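Local coordinates for XC6422 protein (Xanthomonas campestris, PDB 2FUK) that is a small lidless alpha/beta-hydrolase that probably acts as a serine hydrolase, at residues 71-79 with 92-100; 126-137 with 148-159. One frame throughout, in Å; residues are numbered along the deposited sequence.

Contact 1 of 2, residues 71-79 with 92-100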
loop_
_atom_site.group_PDB
_atom_site.type_symbol
_atom_site.label_atom_id
_atom_site.label_comp_id
_atom_site.label_asym_id
_atom_site.label_seq_id
_atom_site.Cartn_x
_atom_site.Cartn_y
_atom_site.Cartn_z
ATOM N N THR A 71 14.808 0.940 -2.272
ATOM C CA THR A 71 15.257 0.087 -1.170
ATOM C C THR A 71 15.338 1.011 0.044
ATOM O O THR A 71 15.897 2.108 -0.039
ATOM C CB THR A 71 16.654 -0.510 -1.444
ATOM O OG1 THR A 71 16.597 -1.332 -2.615
ATOM C CG2 THR A 71 17.129 -1.356 -0.258
ATOM N N VAL A 72 14.791 0.576 1.171
ATOM C CA VAL A 72 14.786 1.430 2.347
ATOM C C VAL A 72 15.539 0.881 3.543
ATOM O O VAL A 72 15.463 -0.304 3.853
ATOM C CB VAL A 72 13.337 1.765 2.773
ATOM C CG1 VAL A 72 12.613 2.439 1.621
ATOM C CG2 VAL A 72 12.600 0.508 3.172
ATOM N N VAL A 73 16.275 1.763 4.205
ATOM C CA VAL A 73 17.040 1.390 5.384
ATOM C C VAL A 73 16.504 2.134 6.596
ATOM O O VAL A 73 16.351 3.354 6.562
ATOM C CB VAL A 73 18.536 1.746 5.217
ATOM C CG1 VAL A 73 19.300 1.425 6.502
ATOM C CG2 VAL A 73 19.123 0.973 4.049
ATOM N N ARG A 74 16.199 1.385 7.650
ATOM C CA ARG A 74 15.729 1.958 8.902
ATOM C C ARG A 74 16.794 1.606 9.932
ATOM O O ARG A 74 17.557 0.654 9.741
ATOM C CB ARG A 74 14.388 1.345 9.314
ATOM C CG ARG A 74 13.221 1.774 8.441
ATOM C CD ARG A 74 11.949 1.047 8.846
ATOM N NE ARG A 74 11.991 -0.364 8.475
ATOM C CZ ARG A 74 11.892 -1.382 9.329
ATOM N NH1 ARG A 74 11.941 -2.626 8.874
ATOM N NH2 ARG A 74 11.748 -1.162 10.633
ATOM N N PHE A 75 16.866 2.373 11.011
ATOM C CA PHE A 75 17.851 2.081 12.041
ATOM C C PHE A 75 17.513 2.788 13.340
ATOM O O PHE A 75 16.779 3.782 13.358
ATOM C CB PHE A 75 19.263 2.479 11.560
ATOM C CG PHE A 75 19.538 3.961 11.601
ATOM C CD1 PHE A 75 20.204 4.529 12.684
ATOM C CD2 PHE A 75 19.153 4.784 10.545
ATOM C CE1 PHE A 75 20.485 5.897 12.718
ATOM C CE2 PHE A 75 19.425 6.146 10.565
ATOM C CZ PHE A 75 20.095 6.708 11.654
ATOM N N ASN A 76 18.035 2.247 14.435
ATOM C CA ASN A 76 17.812 2.834 15.740
ATOM C C ASN A 76 18.965 3.757 16.109
ATOM O O ASN A 76 20.130 3.382 15.990
ATOM C CB ASN A 76 17.682 1.741 16.805
ATOM C CG ASN A 76 16.328 1.074 16.789
ATOM O OD1 ASN A 76 15.342 1.682 16.394
ATOM N ND2 ASN A 76 16.269 -0.177 17.242
ATOM N N PHE A 77 18.634 4.977 16.523
ATOM C CA PHE A 77 19.648 5.929 16.955
ATOM C C PHE A 77 20.238 5.375 18.247
ATOM O O PHE A 77 19.649 4.495 18.881
ATOM C CB PHE A 77 19.023 7.298 17.247
ATOM C CG PHE A 77 18.735 8.122 16.021
ATOM C CD1 PHE A 77 19.746 8.444 15.125
ATOM C CD2 PHE A 77 17.450 8.608 15.781
ATOM C CE1 PHE A 77 19.485 9.247 14.001
ATOM C CE2 PHE A 77 17.180 9.407 14.668
ATOM C CZ PHE A 77 18.199 9.729 13.776
ATOM N N ARG A 78 21.398 5.886 18.638
ATOM C CA ARG A 78 22.036 5.434 19.867
ATOM C C ARG A 78 21.037 5.432 21.039
ATOM O O ARG A 78 20.177 6.306 21.135
ATOM C CB ARG A 78 23.222 6.344 20.196
ATOM C CG ARG A 78 22.840 7.798 20.395
ATOM C CD ARG A 78 24.072 8.679 20.516
ATOM N NE ARG A 78 24.944 8.562 19.352
ATOM C CZ ARG A 78 26.156 9.100 19.281
ATOM N NH1 ARG A 78 26.630 9.787 20.314
ATOM N NH2 ARG A 78 26.890 8.950 18.186
ATOM N N SER A 79 21.173 4.438 21.917
ATOM C CA SER A 79 20.336 4.264 23.106
ATOM C C SER A 79 18.967 3.628 22.874
ATOM O O SER A 79 18.297 3.252 23.831
ATOM C CB SER A 79 20.144 5.599 23.846
ATOM O OG SER A 79 19.018 6.311 23.364
ATOM N N GLY A 92 25.173 13.651 18.329
ATOM C CA GLY A 92 25.769 12.372 18.004
ATOM C C GLY A 92 24.892 11.570 17.056
ATOM O O GLY A 92 25.389 10.713 16.328
ATOM N N GLU A 93 23.590 11.841 17.064
ATOM C CA GLU A 93 22.676 11.120 16.189
ATOM C C GLU A 93 22.986 11.419 14.725
ATOM O O GLU A 93 22.744 10.587 13.855
ATOM C CB GLU A 93 21.216 11.461 16.518
ATOM C CG GLU A 93 20.685 10.771 17.789
ATOM C CD GLU A 93 21.107 11.450 19.085
ATOM O OE1 GLU A 93 20.872 10.854 20.159
ATOM O OE2 GLU A 93 21.657 12.570 19.031
ATOM N N GLN A 94 23.526 12.603 14.450
ATOM C CA GLN A 94 23.886 12.946 13.079
ATOM C C GLN A 94 25.050 12.065 12.652
ATOM O O GLN A 94 25.169 11.697 11.483
ATOM C CB GLN A 94 24.308 14.407 12.973
ATOM C CG GLN A 94 23.175 15.402 13.089
ATOM C CD GLN A 94 23.686 16.827 13.059
ATOM O OE1 GLN A 94 24.311 17.249 12.085
ATOM N NE2 GLN A 94 23.440 17.568 14.131
ATOM N N ASP A 95 25.914 11.732 13.606
ATOM C CA ASP A 95 27.062 10.886 13.313
ATOM C C ASP A 95 26.591 9.455 13.088
ATOM O O ASP A 95 27.160 8.738 12.265
ATOM C CB ASP A 95 28.083 10.934 14.453
ATOM C CG ASP A 95 28.585 12.346 14.729
ATOM O OD1 ASP A 95 28.688 13.140 13.768
ATOM O OD2 ASP A 95 28.891 12.652 15.907
ATOM N N ASP A 96 25.556 9.040 13.819
ATOM C CA ASP A 96 25.006 7.694 13.656
ATOM C C ASP A 96 24.456 7.590 12.240
ATOM O O ASP A 96 24.672 6.598 11.544
ATOM C CB ASP A 96 23.853 7.426 14.634
ATOM C CG ASP A 96 24.295 7.364 16.079
ATOM O OD1 ASP A 96 25.476 7.063 16.337
ATOM O OD2 ASP A 96 23.440 7.598 16.961
ATOM N N LEU A 97 23.736 8.628 11.824
ATOM C CA LEU A 97 23.154 8.673 10.488
ATOM C C LEU A 97 24.270 8.618 9.441
ATOM O O LEU A 97 24.139 7.937 8.426
ATOM C CB LEU A 97 22.346 9.964 10.307
ATOM C CG LEU A 97 21.055 9.962 9.476
ATOM C CD1 LEU A 97 20.837 11.359 8.941
ATOM C CD2 LEU A 97 21.097 8.955 8.342
ATOM N N ARG A 98 25.368 9.334 9.688
ATOM C CA ARG A 98 26.478 9.331 8.736
ATOM C C ARG A 98 27.059 7.932 8.557
ATOM O O ARG A 98 27.426 7.550 7.449
ATOM C CB ARG A 98 27.597 10.293 9.169
ATOM C CG ARG A 98 28.807 10.258 8.218
ATOM C CD ARG A 98 29.541 11.591 8.111
ATOM N NE ARG A 98 30.363 11.917 9.276
ATOM C CZ ARG A 98 31.483 11.276 9.603
ATOM N NH1 ARG A 98 31.916 10.266 8.858
ATOM N NH2 ARG A 98 32.183 11.663 10.660
ATOM N N ALA A 99 27.156 7.176 9.647
ATOM C CA ALA A 99 27.700 5.825 9.576
ATOM C C ALA A 99 26.824 4.946 8.689
ATOM O O ALA A 99 27.323 4.131 7.910
ATOM C CB ALA A 99 27.792 5.227 10.975
ATOM N N VAL A 100 25.512 5.116 8.818
ATOM C CA VAL A 100 24.582 4.342 8.018
ATOM C C VAL A 100 24.689 4.787 6.561
ATOM O O VAL A 100 24.760 3.961 5.655
ATOM C CB VAL A 100 23.130 4.520 8.531
ATOM C CG1 VAL A 100 22.167 3.669 7.702
ATOM C CG2 VAL A 100 23.052 4.113 10.002
#
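Strand 71-75 and helix 92-100 touch through Phe75 and Val100 with their axes 10.4 Å apart at closest and their N-to-C directions 143° apart, roughly antiparallel, and beyond the strand the chain closes on the first turn of the helix, where the CA atoms of Phe77 and Glu93 are 6.1 Å apart. Val100 sets CG2 almost over the centre of the Phe75 ring, 3.8 Å from its centroid, a CH-pi contact, while its other branch, CG1, meets CG1 of Val73. The far end of the same ring abuts Leu97, whose CD2 lies 4.0 Å from Phe75 CE2. Phe77 crosses Glu93 at about a right angle, its CD1 corner against the CB and CG methylenes; the Glu93 carboxylate itself turns back to the backbone N of Gly90 and Asp88. Arg78 takes hold of Asp96 side-on in a salt bridge: NE donates to OD2 and NH2 to OD1, each at 3.0 Å, with the two flat groups 43° apart. Its own backbone N adds a third bond to Asp96 OD2 (3.1 Å), arriving from the opposite face of the carboxylate to NE. With chi1 at 60°, CG of Arg78 stands between backbone N and carbonyl carbon, and a bend at chi3 lays the guanidinium over Gly92, whose CA sits 3.4 Å above its plane. The three bonds restrain the rotation of the buried carboxylate and tie Arg78 to the helix. This is helix-on-sheet packing of the alpha/beta-hydrolase fold, a strand joined by a long loop to one of the helices that cover the central sheet.

Contact 2 of 2, residues 126-137 with 148-159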
loop_
_atom_site.group_PDB
_atom_site.type_symbol
_atom_site.label_atom_id
_atom_site.label_comp_id
_atom_site.label_asym_id
_atom_site.label_seq_id
_atom_site.Cartn_x
_atom_site.Cartn_y
_atom_site.Cartn_z
ATOM N N LEU A 126 17.770 16.685 8.420
ATOM C CA LEU A 126 17.914 18.015 7.832
ATOM C C LEU A 126 19.277 18.604 8.218
ATOM O O LEU A 126 19.993 19.154 7.378
ATOM C CB LEU A 126 16.785 18.940 8.311
ATOM C CG LEU A 126 16.847 20.379 7.796
ATOM C CD1 LEU A 126 16.817 20.394 6.277
ATOM C CD2 LEU A 126 15.682 21.179 8.362
ATOM N N ARG A 127 19.637 18.475 9.491
ATOM C CA ARG A 127 20.918 18.987 9.960
ATOM C C ARG A 127 22.067 18.249 9.282
ATOM O O ARG A 127 23.121 18.828 9.032
ATOM C CB ARG A 127 21.027 18.842 11.484
ATOM C CG ARG A 127 20.205 19.874 12.272
ATOM C CD ARG A 127 21.109 20.699 13.183
ATOM N NE ARG A 127 22.082 21.479 12.425
ATOM C CZ ARG A 127 21.909 22.737 12.025
ATOM N NH1 ARG A 127 20.788 23.389 12.310
ATOM N NH2 ARG A 127 22.863 23.346 11.333
ATOM N N ALA A 128 21.861 16.973 8.976
ATOM C CA ALA A 128 22.905 16.182 8.338
ATOM C C ALA A 128 22.939 16.320 6.819
ATOM O O ALA A 128 23.843 15.801 6.168
ATOM C CB ALA A 128 22.753 14.708 8.729
ATOM N N ALA A 129 21.968 17.031 6.256
ATOM C CA ALA A 129 21.897 17.193 4.806
ATOM C C ALA A 129 23.153 17.797 4.178
ATOM O O ALA A 129 23.619 17.319 3.146
ATOM C CB ALA A 129 20.675 18.028 4.434
ATOM N N ALA A 130 23.699 18.843 4.793
ATOM C CA ALA A 130 24.893 19.488 4.240
ATOM C C ALA A 130 26.032 18.497 4.068
ATOM O O ALA A 130 26.672 18.450 3.020
ATOM C CB ALA A 130 25.345 20.630 5.141
ATOM N N ALA A 131 26.290 17.713 5.107
ATOM C CA ALA A 131 27.371 16.740 5.064
ATOM C C ALA A 131 27.105 15.512 4.191
ATOM O O ALA A 131 28.008 15.017 3.528
ATOM C CB ALA A 131 27.719 16.298 6.483
ATOM N N LEU A 132 25.865 15.032 4.177
ATOM C CA LEU A 132 25.527 13.828 3.418
ATOM C C LEU A 132 25.058 14.013 1.973
ATOM O O LEU A 132 24.984 13.043 1.218
ATOM C CB LEU A 132 24.501 13.017 4.210
ATOM C CG LEU A 132 24.979 12.625 5.613
ATOM C CD1 LEU A 132 23.895 11.807 6.313
ATOM C CD2 LEU A 132 26.286 11.837 5.521
ATOM N N GLU A 133 24.753 15.250 1.598
ATOM C CA GLU A 133 24.321 15.588 0.246
ATOM C C GLU A 133 23.346 14.610 -0.416
ATOM O O GLU A 133 23.640 14.026 -1.469
ATOM C CB GLU A 133 25.545 15.768 -0.654
ATOM C CG GLU A 133 26.559 16.770 -0.124
ATOM C CD GLU A 133 27.680 17.048 -1.112
ATOM O OE1 GLU A 133 28.776 17.466 -0.666
ATOM O OE2 GLU A 133 27.462 16.861 -2.336
ATOM N N PRO A 134 22.167 14.417 0.189
ATOM C CA PRO A 134 21.162 13.507 -0.369
ATOM C C PRO A 134 20.551 14.096 -1.645
ATOM O O PRO A 134 20.546 15.314 -1.839
ATOM C CB PRO A 134 20.144 13.395 0.757
ATOM C CG PRO A 134 20.202 14.776 1.379
ATOM C CD PRO A 134 21.697 15.004 1.455
ATOM N N GLN A 135 20.041 13.229 -2.510
ATOM C CA GLN A 135 19.420 13.671 -3.753
ATOM C C GLN A 135 18.026 14.204 -3.436
ATOM O O GLN A 135 17.549 15.145 -4.071
ATOM C CB GLN A 135 19.353 12.499 -4.743
ATOM C CG GLN A 135 18.512 12.734 -5.996
ATOM C CD GLN A 135 18.716 11.640 -7.043
ATOM O OE1 GLN A 135 19.469 11.818 -8.017
ATOM N NE2 GLN A 135 18.062 10.495 -6.839
ATOM N N VAL A 136 17.389 13.590 -2.442
ATOM C CA VAL A 136 16.057 13.977 -1.997
ATOM C C VAL A 136 15.997 13.929 -0.474
ATOM O O VAL A 136 16.566 13.024 0.144
ATOM C CB VAL A 136 14.969 13.015 -2.545
ATOM C CG1 VAL A 136 13.655 13.204 -1.774
ATOM C CG2 VAL A 136 14.740 13.269 -4.019
ATOM N N LEU A 137 15.324 14.910 0.122
ATOM C CA LEU A 137 15.148 14.957 1.572
ATOM C C LEU A 137 13.655 15.029 1.862
ATOM O O LEU A 137 12.944 15.813 1.240
ATOM C CB LEU A 137 15.823 16.190 2.172
ATOM C CG LEU A 137 15.651 16.377 3.685
ATOM C CD1 LEU A 137 16.368 15.261 4.438
ATOM C CD2 LEU A 137 16.209 17.732 4.095
ATOM N N ASP A 148 16.988 23.717 16.526
ATOM C CA ASP A 148 17.588 24.746 15.690
ATOM C C ASP A 148 17.805 24.300 14.248
ATOM O O ASP A 148 18.585 23.381 13.991
ATOM C CB ASP A 148 18.916 25.195 16.291
ATOM C CG ASP A 148 19.662 26.137 15.388
ATOM O OD1 ASP A 148 19.036 27.118 14.917
ATOM O OD2 ASP A 148 20.870 25.901 15.154
ATOM N N PHE A 149 17.118 24.970 13.318
ATOM C CA PHE A 149 17.212 24.668 11.883
ATOM C C PHE A 149 18.044 25.692 11.120
ATOM O O PHE A 149 18.011 25.733 9.886
ATOM C CB PHE A 149 15.816 24.629 11.245
ATOM C CG PHE A 149 14.933 23.516 11.748
ATOM C CD1 PHE A 149 13.563 23.559 11.513
ATOM C CD2 PHE A 149 15.455 22.439 12.457
ATOM C CE1 PHE A 149 12.718 22.543 11.979
ATOM C CE2 PHE A 149 14.618 21.417 12.930
ATOM C CZ PHE A 149 13.249 21.473 12.689
ATOM N N SER A 150 18.776 26.533 11.840
ATOM C CA SER A 150 19.592 27.546 11.183
ATOM C C SER A 150 20.836 26.952 10.535
ATOM O O SER A 150 21.359 25.930 10.973
ATOM C CB SER A 150 19.988 28.648 12.176
ATOM O OG SER A 150 20.673 28.128 13.297
ATOM N N ASP A 151 21.293 27.589 9.467
ATOM C CA ASP A 151 22.477 27.136 8.750
ATOM C C ASP A 151 22.397 25.672 8.295
ATOM O O ASP A 151 23.339 24.897 8.479
ATOM C CB ASP A 151 23.731 27.350 9.611
ATOM C CG ASP A 151 25.013 27.329 8.792
ATOM O OD1 ASP A 151 26.107 27.535 9.370
ATOM O OD2 ASP A 151 24.930 27.110 7.565
ATOM N N VAL A 152 21.261 25.296 7.719
ATOM C CA VAL A 152 21.078 23.952 7.185
ATOM C C VAL A 152 21.119 24.093 5.667
ATOM O O VAL A 152 20.782 25.152 5.126
ATOM C CB VAL A 152 19.727 23.339 7.612
ATOM C CG1 VAL A 152 19.468 22.065 6.841
ATOM C CG2 VAL A 152 19.743 23.032 9.095
ATOM N N GLN A 153 21.534 23.034 4.979
ATOM C CA GLN A 153 21.623 23.064 3.522
ATOM C C GLN A 153 20.969 21.859 2.861
ATOM O O GLN A 153 21.641 20.951 2.363
ATOM C CB GLN A 153 23.088 23.187 3.102
ATOM C CG GLN A 153 23.689 24.534 3.484
ATOM C CD GLN A 153 25.205 24.530 3.495
ATOM O OE1 GLN A 153 25.834 25.529 3.867
ATOM N NE2 GLN A 153 25.804 23.410 3.100
ATOM N N PRO A 154 19.629 21.847 2.838
ATOM C CA PRO A 154 18.888 20.744 2.230
ATOM C C PRO A 154 19.070 20.731 0.722
ATOM O O PRO A 154 19.492 21.727 0.121
ATOM C CB PRO A 154 17.448 21.044 2.626
ATOM C CG PRO A 154 17.417 22.529 2.613
ATOM C CD PRO A 154 18.700 22.881 3.331
ATOM N N PRO A 155 18.764 19.598 0.086
ATOM C CA PRO A 155 18.904 19.510 -1.365
ATOM C C PRO A 155 17.755 20.279 -2.007
ATOM O O PRO A 155 16.782 20.627 -1.336
ATOM C CB PRO A 155 18.813 18.012 -1.627
ATOM C CG PRO A 155 17.856 17.557 -0.555
ATOM C CD PRO A 155 18.332 18.312 0.661
ATOM N N ALA A 156 17.882 20.546 -3.303
ATOM C CA ALA A 156 16.854 21.264 -4.039
ATOM C C ALA A 156 15.527 20.521 -3.991
ATOM O O ALA A 156 14.469 21.134 -3.912
ATOM C CB ALA A 156 17.288 21.454 -5.480
ATOM N N GLN A 157 15.588 19.196 -4.057
ATOM C CA GLN A 157 14.387 18.373 -3.998
ATOM C C GLN A 157 14.132 18.006 -2.540
ATOM O O GLN A 157 14.686 17.039 -2.022
ATOM C CB GLN A 157 14.573 17.127 -4.867
ATOM C CG GLN A 157 14.700 17.485 -6.352
ATOM C CD GLN A 157 15.144 16.335 -7.246
ATOM O OE1 GLN A 157 15.006 16.414 -8.463
ATOM N NE2 GLN A 157 15.692 15.277 -6.658
ATOM N N TRP A 158 13.288 18.805 -1.895
ATOM C CA TRP A 158 12.945 18.641 -0.490
ATOM C C TRP A 158 11.432 18.706 -0.300
ATOM O O TRP A 158 10.769 19.631 -0.779
ATOM C CB TRP A 158 13.655 19.740 0.309
ATOM C CG TRP A 158 13.380 19.785 1.785
ATOM C CD1 TRP A 158 12.970 18.756 2.587
ATOM C CD2 TRP A 158 13.531 20.925 2.640
ATOM N NE1 TRP A 158 12.852 19.189 3.891
ATOM C CE2 TRP A 158 13.192 20.516 3.950
ATOM C CE3 TRP A 158 13.924 22.254 2.425
ATOM C CZ2 TRP A 158 13.230 21.392 5.041
ATOM C CZ3 TRP A 158 13.962 23.125 3.510
ATOM C CH2 TRP A 158 13.616 22.690 4.802
ATOM N N LEU A 159 10.894 17.708 0.396
ATOM C CA LEU A 159 9.463 17.617 0.650
ATOM C C LEU A 159 9.156 17.655 2.143
ATOM O O LEU A 159 9.784 16.942 2.926
ATOM C CB LEU A 159 8.912 16.317 0.060
ATOM C CG LEU A 159 7.471 15.923 0.397
ATOM C CD1 LEU A 159 6.493 16.907 -0.225
ATOM C CD2 LEU A 159 7.205 14.517 -0.124
#
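Leu137 lays its CD2 methyl over the five-membered ring of Trp158, 3.9 Å from the centroid, the two side chains running the same way from neighbouring strands. Leu126 CD1 and Pro154 CB cover the same indole face, and Trp158 NE1 is bonded to Ser139 OG. The backbones pair in parallel: Leu137 N donates to Gln157 O (3.1 Å) and Leu159 N to Leu137 O (2.9 Å). Pro155, just before strand 158-163, packs its CD on Leu137 CB at 3.6 Å, and Gln157 NE2 bonds to Gln135 O from above the carbonyl plane. At the far end, bends at chi2 and chi3 carry the Arg127 guanidinium to the loop, where NH1 and NH2 both grip Ser150 O, 2.9 and 3.0 Å away, and NH1 also reaches Asp148 O. Val152 CG2 lies against one face of that guanidinium. The loop is shaped from within by an Asx turn, Asp148 OD1 accepting from Ser150 N and also from Ser150 OG. Strand 112-118, helix 120-132 and strand 136-140 form a beta-alpha-beta unit of the alpha/beta-hydrolase sheet, to which strand 158-163 adds in parallel after a loop packed along the helix.

In the fold
Both contacts serve the same mixed sheet, and their centres lie 16 Å apart. Contact 1 is buried and joins strand 71-75 to helix 92-107; contact 2 is partly buried and joins helix 120-132 and strand 136-140 to strand 158-163 and the loop leading into it. The helices meet between them, Leu97 CD1 packing on Ala128 CB and Arg98 CG on Leu132 CD2. Each contact has an arginine as its polar anchor, but in contact 1 it pairs with a buried carboxylate, whereas in contact 2 it holds main-chain carbonyls of a largely exposed loop. Strand 112-118, leading to the probable nucleophile elbow at Ser119, lies beside strand 136-140, and Phe77 touches that elbow.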